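MccF (Escherichia coli, PDB 4IIY) probably acts as a serine carboxypeptidase of the S66 family that confers self-immunity to the peptide-nucleotide antibiotic microcin C7. Local coordinates at residues Y131-I134 / I135-K139; R314-E317 / V318-V322. The protein carries 1 engineered substitution. One frame throughout, in Å; residues are numbered along the deposited sequence. Where two conformers were deposited one is given.

Contact 1: Y131-I134 / I135-K139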
ATOM      1  N   TYR B 131     -20.028   6.582  14.928  1.00 10.51           N
ATOM      2  CA  TYR B 131     -20.898   5.883  13.985  1.00 11.32           C
ATOM      3  C   TYR B 131     -22.366   5.979  14.386  1.00 11.35           C
ATOM      4  O   TYR B 131     -23.231   6.107  13.532  1.00 11.42           O
ATOM      5  CB  TYR B 131     -20.454   4.426  13.792  1.00 11.80           C
ATOM      6  CG  TYR B 131     -19.069   4.387  13.203  1.00  8.93           C
ATOM      7  CD1 TYR B 131     -18.856   4.767  11.890  1.00  9.92           C
ATOM      8  CD2 TYR B 131     -17.973   4.042  13.968  1.00 10.68           C
ATOM      9  CE1 TYR B 131     -17.591   4.780  11.340  1.00  8.75           C
ATOM     10  CE2 TYR B 131     -16.694   4.056  13.429  1.00  9.80           C
ATOM     11  CZ  TYR B 131     -16.508   4.427  12.113  1.00  8.74           C
ATOM     12  OH  TYR B 131     -15.245   4.456  11.555  1.00  9.47           O
ATOM     13  N   ASP B 132     -22.643   5.931  15.686  1.00 12.41           N
ATOM     14  CA  ASP B 132     -24.023   6.054  16.140  1.00 11.80           C
ATOM     15  C   ASP B 132     -24.607   7.405  15.741  1.00 12.07           C
ATOM     16  O   ASP B 132     -25.763   7.490  15.332  1.00 11.83           O
ATOM     17  CB  ASP B 132     -24.119   5.862  17.655  1.00 17.02           C
ATOM     18  CG  ASP B 132     -23.903   4.424  18.078  1.00 24.13           C
ATOM     19  OD1 ASP B 132     -24.092   3.517  17.240  1.00 23.82           O
ATOM     20  OD2 ASP B 132     -23.558   4.203  19.259  1.00 28.19           O
ATOM     21  N   ALA B 133     -23.809   8.464  15.841  1.00 11.22           N
ATOM     22  CA  ALA B 133     -24.279   9.797  15.474  1.00 12.42           C
ATOM     23  C   ALA B 133     -24.484   9.903  13.963  1.00 10.99           C
ATOM     24  O   ALA B 133     -25.400  10.583  13.503  1.00 12.17           O
ATOM     25  CB  ALA B 133     -23.319  10.866  15.965  1.00 12.26           C
ATOM     26  N   ILE B 134     -23.635   9.229  13.190  1.00 10.93           N
ATOM     27  CA  ILE B 134     -23.783   9.200  11.737  1.00 12.33           C
ATOM     28  C   ILE B 134     -25.095   8.525  11.359  1.00 12.04           C
ATOM     29  O   ILE B 134     -25.818   8.989  10.475  1.00 14.62           O
ATOM     30  CB  ILE B 134     -22.597   8.481  11.074  1.00 11.93           C
ATOM     31  CG1 ILE B 134     -21.329   9.314  11.264  1.00 11.70           C
ATOM     32  CG2 ILE B 134     -22.862   8.242   9.591  1.00 13.92           C
ATOM     33  CD1 ILE B 134     -20.048   8.601  10.873  1.00 13.08           C
ATOM     34  N   ILE B 135     -25.421   7.436  12.046  1.00 11.39           N
ATOM     35  CA  ILE B 135     -26.676   6.744  11.797  1.00 13.06           C
ATOM     36  C   ILE B 135     -27.877   7.605  12.186  1.00 14.21           C
ATOM     37  O   ILE B 135     -28.874   7.650  11.464  1.00 16.94           O
ATOM     38  CB  ILE B 135     -26.713   5.403  12.542  1.00 12.70           C
ATOM     39  CG1 ILE B 135     -25.699   4.440  11.918  1.00 13.41           C
ATOM     40  CG2 ILE B 135     -28.117   4.803  12.521  1.00 14.21           C
ATOM     41  CD1 ILE B 135     -25.366   3.249  12.784  1.00 15.99           C
ATOM     42  N   ALA B 136     -27.765   8.303  13.310  1.00 13.37           N
ATOM     43  CA  ALA B 136     -28.865   9.128  13.812  1.00 15.59           C
ATOM     44  C   ALA B 136     -29.087  10.373  12.956  1.00 15.01           C
ATOM     45  O   ALA B 136     -30.203  10.890  12.873  1.00 18.38           O
ATOM     46  CB  ALA B 136     -28.607   9.531  15.264  1.00 14.13           C
ATOM     47  N   ASN B 137     -28.016  10.849  12.328  1.00 13.56           N
ATOM     48  CA  ASN B 137     -28.032  12.104  11.584  1.00 16.26           C
ATOM     49  C   ASN B 137     -27.368  11.930  10.223  1.00 13.64           C
ATOM     50  O   ASN B 137     -26.293  12.484   9.984  1.00 13.55           O
ATOM     51  CB  ASN B 137     -27.286  13.195  12.363  1.00 17.53           C
ATOM     52  CG  ASN B 137     -27.717  13.279  13.818  1.00 23.93           C
ATOM     53  OD1 ASN B 137     -28.727  13.905  14.143  1.00 26.26           O
ATOM     54  ND2 ASN B 137     -26.948  12.650  14.705  1.00 21.58           N
ATOM     55  N   PRO B 138     -27.987  11.143   9.334  1.00 12.51           N
ATOM     56  CA  PRO B 138     -27.319  10.876   8.054  1.00 12.53           C
ATOM     57  C   PRO B 138     -27.128  12.153   7.246  1.00 12.59           C
ATOM     58  O   PRO B 138     -28.022  13.007   7.196  1.00 14.79           O
ATOM     59  CB  PRO B 138     -28.269   9.902   7.345  1.00 15.88           C
ATOM     60  CG  PRO B 138     -29.552   9.944   8.113  1.00 20.88           C
ATOM     61  CD  PRO B 138     -29.224  10.364   9.504  1.00 16.41           C
ATOM     62  N   LYS B 139     -25.953  12.291   6.644  1.00 10.52           N
ATOM     63  CA  LYS B 139     -25.641  13.436   5.797  1.00  9.53           C
ATOM     64  C   LYS B 139     -24.927  12.931   4.555  1.00  9.24           C
ATOM     65  O   LYS B 139     -24.462  11.791   4.520  1.00  9.62           O
ATOM     66  CB  LYS B 139     -24.754  14.446   6.539  1.00 10.43           C
ATOM     67  CG  LYS B 139     -25.424  15.082   7.770  1.00 10.65           C
ATOM     68  CD  LYS B 139     -24.454  15.973   8.534  1.00 12.02           C
ATOM     69  CE  LYS B 139     -24.984  16.331   9.918  1.00 12.53           C
ATOM     70  NZ  LYS B 139     -26.287  17.063   9.874  1.00 15.07           N
TER

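Contact 2: R314-E317 / V318-V322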
ATOM      1  N   ARG B 314      -0.747   0.607 -20.868  1.00 12.91           N
ATOM      2  CA  ARG B 314      -1.724   1.270 -20.013  1.00 12.83           C
ATOM      3  C   ARG B 314      -2.229   0.314 -18.944  1.00 10.42           C
ATOM      4  O   ARG B 314      -2.043  -0.901 -19.044  1.00 10.01           O
ATOM      5  CB  ARG B 314      -2.886   1.834 -20.830  1.00 16.74           C
ATOM      6  CG  ARG B 314      -3.672   0.819 -21.620  1.00 24.24           C
ATOM      7  CD  ARG B 314      -4.703   1.515 -22.510  1.00 31.59           C
ATOM      8  NE  ARG B 314      -5.446   0.638 -23.421  1.00 35.48           N
ATOM      9  CZ  ARG B 314      -5.283  -0.678 -23.549  1.00 30.15           C
ATOM     10  NH1 ARG B 314      -4.392  -1.332 -22.819  1.00 26.69           N
ATOM     11  NH2 ARG B 314      -6.027  -1.350 -24.420  1.00 29.36           N
ATOM     12  N   PRO B 315      -2.882   0.857 -17.914  1.00 10.42           N
ATOM     13  CA  PRO B 315      -3.322  -0.013 -16.820  1.00 10.45           C
ATOM     14  C   PRO B 315      -4.197  -1.196 -17.263  1.00 10.00           C
ATOM     15  O   PRO B 315      -4.085  -2.280 -16.690  1.00 10.06           O
ATOM     16  CB  PRO B 315      -4.084   0.950 -15.908  1.00 10.66           C
ATOM     17  CG  PRO B 315      -3.365   2.253 -16.113  1.00 13.66           C
ATOM     18  CD  PRO B 315      -3.063   2.283 -17.587  1.00 11.50           C
ATOM     19  N   TYR B 316      -5.051  -1.012 -18.267  1.00  9.97           N
ATOM     20  CA  TYR B 316      -5.907  -2.116 -18.692  1.00  9.23           C
ATOM     21  C   TYR B 316      -5.097  -3.308 -19.195  1.00  9.36           C
ATOM     22  O   TYR B 316      -5.478  -4.456 -18.984  1.00 10.08           O
ATOM     23  CB  TYR B 316      -6.881  -1.647 -19.772  1.00 10.87           C
ATOM     24  CG  TYR B 316      -7.756  -2.754 -20.316  1.00 11.25           C
ATOM     25  CD1 TYR B 316      -8.745  -3.331 -19.537  1.00 13.91           C
ATOM     26  CD2 TYR B 316      -7.593  -3.217 -21.613  1.00 13.29           C
ATOM     27  CE1 TYR B 316      -9.551  -4.350 -20.031  1.00 11.52           C
ATOM     28  CE2 TYR B 316      -8.398  -4.229 -22.119  1.00 12.98           C
ATOM     29  CZ  TYR B 316      -9.366  -4.792 -21.323  1.00 13.60           C
ATOM     30  OH  TYR B 316     -10.162  -5.800 -21.832  1.00 16.28           O
ATOM     31  N   GLU B 317      -3.975  -3.038 -19.853  1.00  9.86           N
ATOM     32  CA  GLU B 317      -3.124  -4.125 -20.323  1.00  9.76           C
ATOM     33  C   GLU B 317      -2.523  -4.917 -19.155  1.00  9.91           C
ATOM     34  O   GLU B 317      -2.412  -6.146 -19.216  1.00 10.59           O
ATOM     35  CB  GLU B 317      -2.030  -3.596 -21.255  1.00 12.53           C
ATOM     36  CG  GLU B 317      -1.129  -4.685 -21.816  1.00 18.72           C
ATOM     37  CD  GLU B 317      -0.135  -4.167 -22.840  1.00 20.90           C
ATOM     38  OE1 GLU B 317      -0.292  -3.015 -23.306  1.00 21.92           O
ATOM     39  OE2 GLU B 317       0.811  -4.918 -23.177  1.00 22.85           O
ATOM     40  N   VAL B 318      -2.121  -4.211 -18.098  1.00  8.85           N
ATOM     41  CA  VAL B 318      -1.601  -4.865 -16.896  1.00  8.37           C
ATOM     42  C   VAL B 318      -2.702  -5.702 -16.234  1.00  8.37           C
ATOM     43  O   VAL B 318      -2.491  -6.849 -15.857  1.00  8.63           O
ATOM     44  CB  VAL B 318      -1.017  -3.838 -15.891  1.00  9.63           C
ATOM     45  CG1 VAL B 318      -0.428  -4.548 -14.681  1.00 10.65           C
ATOM     46  CG2 VAL B 318       0.043  -2.973 -16.573  1.00 10.67           C
ATOM     47  N   LEU B 319      -3.892  -5.127 -16.114  1.00  8.02           N
ATOM     48  CA  LEU B 319      -5.025  -5.858 -15.564  1.00  8.47           C
ATOM     49  C   LEU B 319      -5.274  -7.141 -16.348  1.00  7.28           C
ATOM     50  O   LEU B 319      -5.514  -8.200 -15.772  1.00  8.81           O
ATOM     51  CB  LEU B 319      -6.278  -4.982 -15.578  1.00  8.19           C
ATOM     52  CG  LEU B 319      -7.560  -5.630 -15.057  1.00  8.68           C
ATOM     53  CD1 LEU B 319      -7.431  -6.015 -13.594  1.00 11.29           C
ATOM     54  CD2 LEU B 319      -8.731  -4.684 -15.259  1.00 11.14           C
ATOM     55  N   THR B 320      -5.217  -7.055 -17.672  1.00  8.73           N
ATOM     56  CA  THR B 320      -5.450  -8.221 -18.524  0.74  9.39           C
ATOM     57  C   THR B 320      -4.445  -9.339 -18.223  1.00  9.18           C
ATOM     58  O   THR B 320      -4.806 -10.513 -18.142  1.00  9.25           O
ATOM     59  CB  THR B 320      -5.439  -7.818 -20.015  0.74  9.74           C
ATOM     60  OG1 THR B 320      -6.539  -6.931 -20.260  0.74  9.85           O
ATOM     61  CG2 THR B 320      -5.570  -9.037 -20.922  0.74  9.33           C
ATOM     62  N   GLU B 321      -3.175  -8.986 -18.046  1.00  8.07           N
ATOM     63  CA  GLU B 321      -2.204 -10.022 -17.691  1.00  9.29           C
ATOM     64  C   GLU B 321      -2.557 -10.647 -16.342  1.00  8.77           C
ATOM     65  O   GLU B 321      -2.559 -11.869 -16.189  1.00  8.89           O
ATOM     66  CB  GLU B 321      -0.770  -9.491 -17.641  1.00  9.47           C
ATOM     67  CG  GLU B 321       0.228 -10.621 -17.420  1.00  9.43           C
ATOM     68  CD  GLU B 321       1.666 -10.175 -17.137  1.00  9.45           C
ATOM     69  OE1 GLU B 321       1.933  -8.961 -17.021  1.00 10.95           O
ATOM     70  OE2 GLU B 321       2.532 -11.068 -17.008  1.00  9.52           O
ATOM     71  N   VAL B 322      -2.841  -9.807 -15.352  1.00  8.48           N
ATOM     72  CA  VAL B 322      -3.158 -10.299 -14.015  1.00  8.57           C
ATOM     73  C   VAL B 322      -4.389 -11.211 -14.025  1.00  7.85           C
ATOM     74  O   VAL B 322      -4.441 -12.213 -13.310  1.00  9.64           O
ATOM     75  CB  VAL B 322      -3.326  -9.125 -13.035  1.00  7.41           C
ATOM     76  CG1 VAL B 322      -3.903  -9.593 -11.695  1.00  9.12           C
ATOM     77  CG2 VAL B 322      -1.990  -8.410 -12.838  1.00  8.72           C
TER

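Contact 1: Y131-I134 / I135-K139
Ile135 N donates to Tyr131 O at 3.0 Å and Ala136 N to Asp132 O at 3.0 Å, two i to i+4 bonds that make residues 131-136 a short alpha-helix of under two turns. The next amide keeps the same spacing, with Asn137 N 2.9 Å from Ala133 O, but its N-H...O angle has dropped to 132°, and Asn137 itself leaves helical backbone angles. The carboxamide of Asn137 folds back over this end of the helix. With CG anti to the carbonyl carbon and beside its own N (chi1 -49°), ND2 arrives 2.8 Å from Ala133 O, in the carbonyl plane and on a lone pair, whereas the backbone N of the same residue approaches tilted out of that plane. Ala133 O is therefore gripped twice by one residue. With an alanine at this position the ND2 bond disappears, and Ala133 O is likely to keep just the bent bond from the backbone N of the two described, leaving the helix end less firmly fixed. Pro138, which has no N-H to give, instead sets its CA 3.4 Å from Ile134 O in a CH...O contact as the chain turns away. The helix is the crossover of a beta-alpha-beta unit, between the parallel strands 110-115 and 140-143 in the LD-carboxypeptidase N-terminal domain. On its more exposed flank, Ile135 lays CG1 alongside Tyr131 O at 3.4 Å, and CD1 follows the same carbonyl. Buried Ile134 points elsewhere, packing on Val105 of helix 94-105 and Ile154 of helix 148-158, while Tyr131 OH is hydrogen-bonded to Leu126 O.

Contact 2: R314-E317 / V318-V322
Helix 315-323 is the crossover of a beta-alpha-beta unit between the parallel strands 297-301 and 330-334, and this contact is its first turns. Arg314 holds the N-cap position and Pro315, which has no N-H to leave unpaired, follows in the first turn. The Arg314 carbonyl starts the helix only weakly, with Val318 N 3.4 Å from Arg314 O. The next bond is firmer: Leu319 N reaches Pro315 O at 2.9 Å, with an N-H...O angle of 170°. Tyr316 O then takes two donors from a single residue, Thr320 N at 2.9 Å and Thr320 OG1 at 3.0 Å, which come from opposite faces of the carbonyl plane. The hydroxyl can do this because chi1 of Thr320 (-64°) puts OG1 beside its own N, so it bends back on the preceding turn. The same OG1 lies over one face of the Tyr316 ring, offset toward the rim, 3.7 Å from CZ. The ring also approaches Leu319 obliquely, Tyr316 CD1 to Leu319 CD2 4.5 Å. Arg314 sets one guanidinium face against Tyr316 CB, with NH1 at the edge of the tyrosine ring. Beyond the helix, Tyr316 stacks with the ring of Tyr232 and, with Leu319, touches strand 330-334. Val318, Leu319 and Val322 pack on helix 276-288, whereas Glu321 faces the dimer interface, where its carboxylate forms a salt bridge with Arg90 of the second subunit and accepts from Ile94 N of that subunit.

Contacts 1 and 2 are each local to one crossover helix, and they lie on opposite sides of the chain's centre: their own centres are 40 Å apart and their nearest atoms about 28 Å. Helix 131-136 links two strands of the six-stranded sheet, helix 315-323 two of the eight-stranded one. Contact 1 is away from the active site and the ligand pocket. Contact 2 is nearer, the side chain of Pro315 being about 10 Å from that of Glu270, a predicted charge-relay residue, and about 13 Å from the bound glutamyl sulfamoyl inosine. In both, a side chain doubles a backbone bond, at the helix C-terminus in contact 1 and within the helix in contact 2.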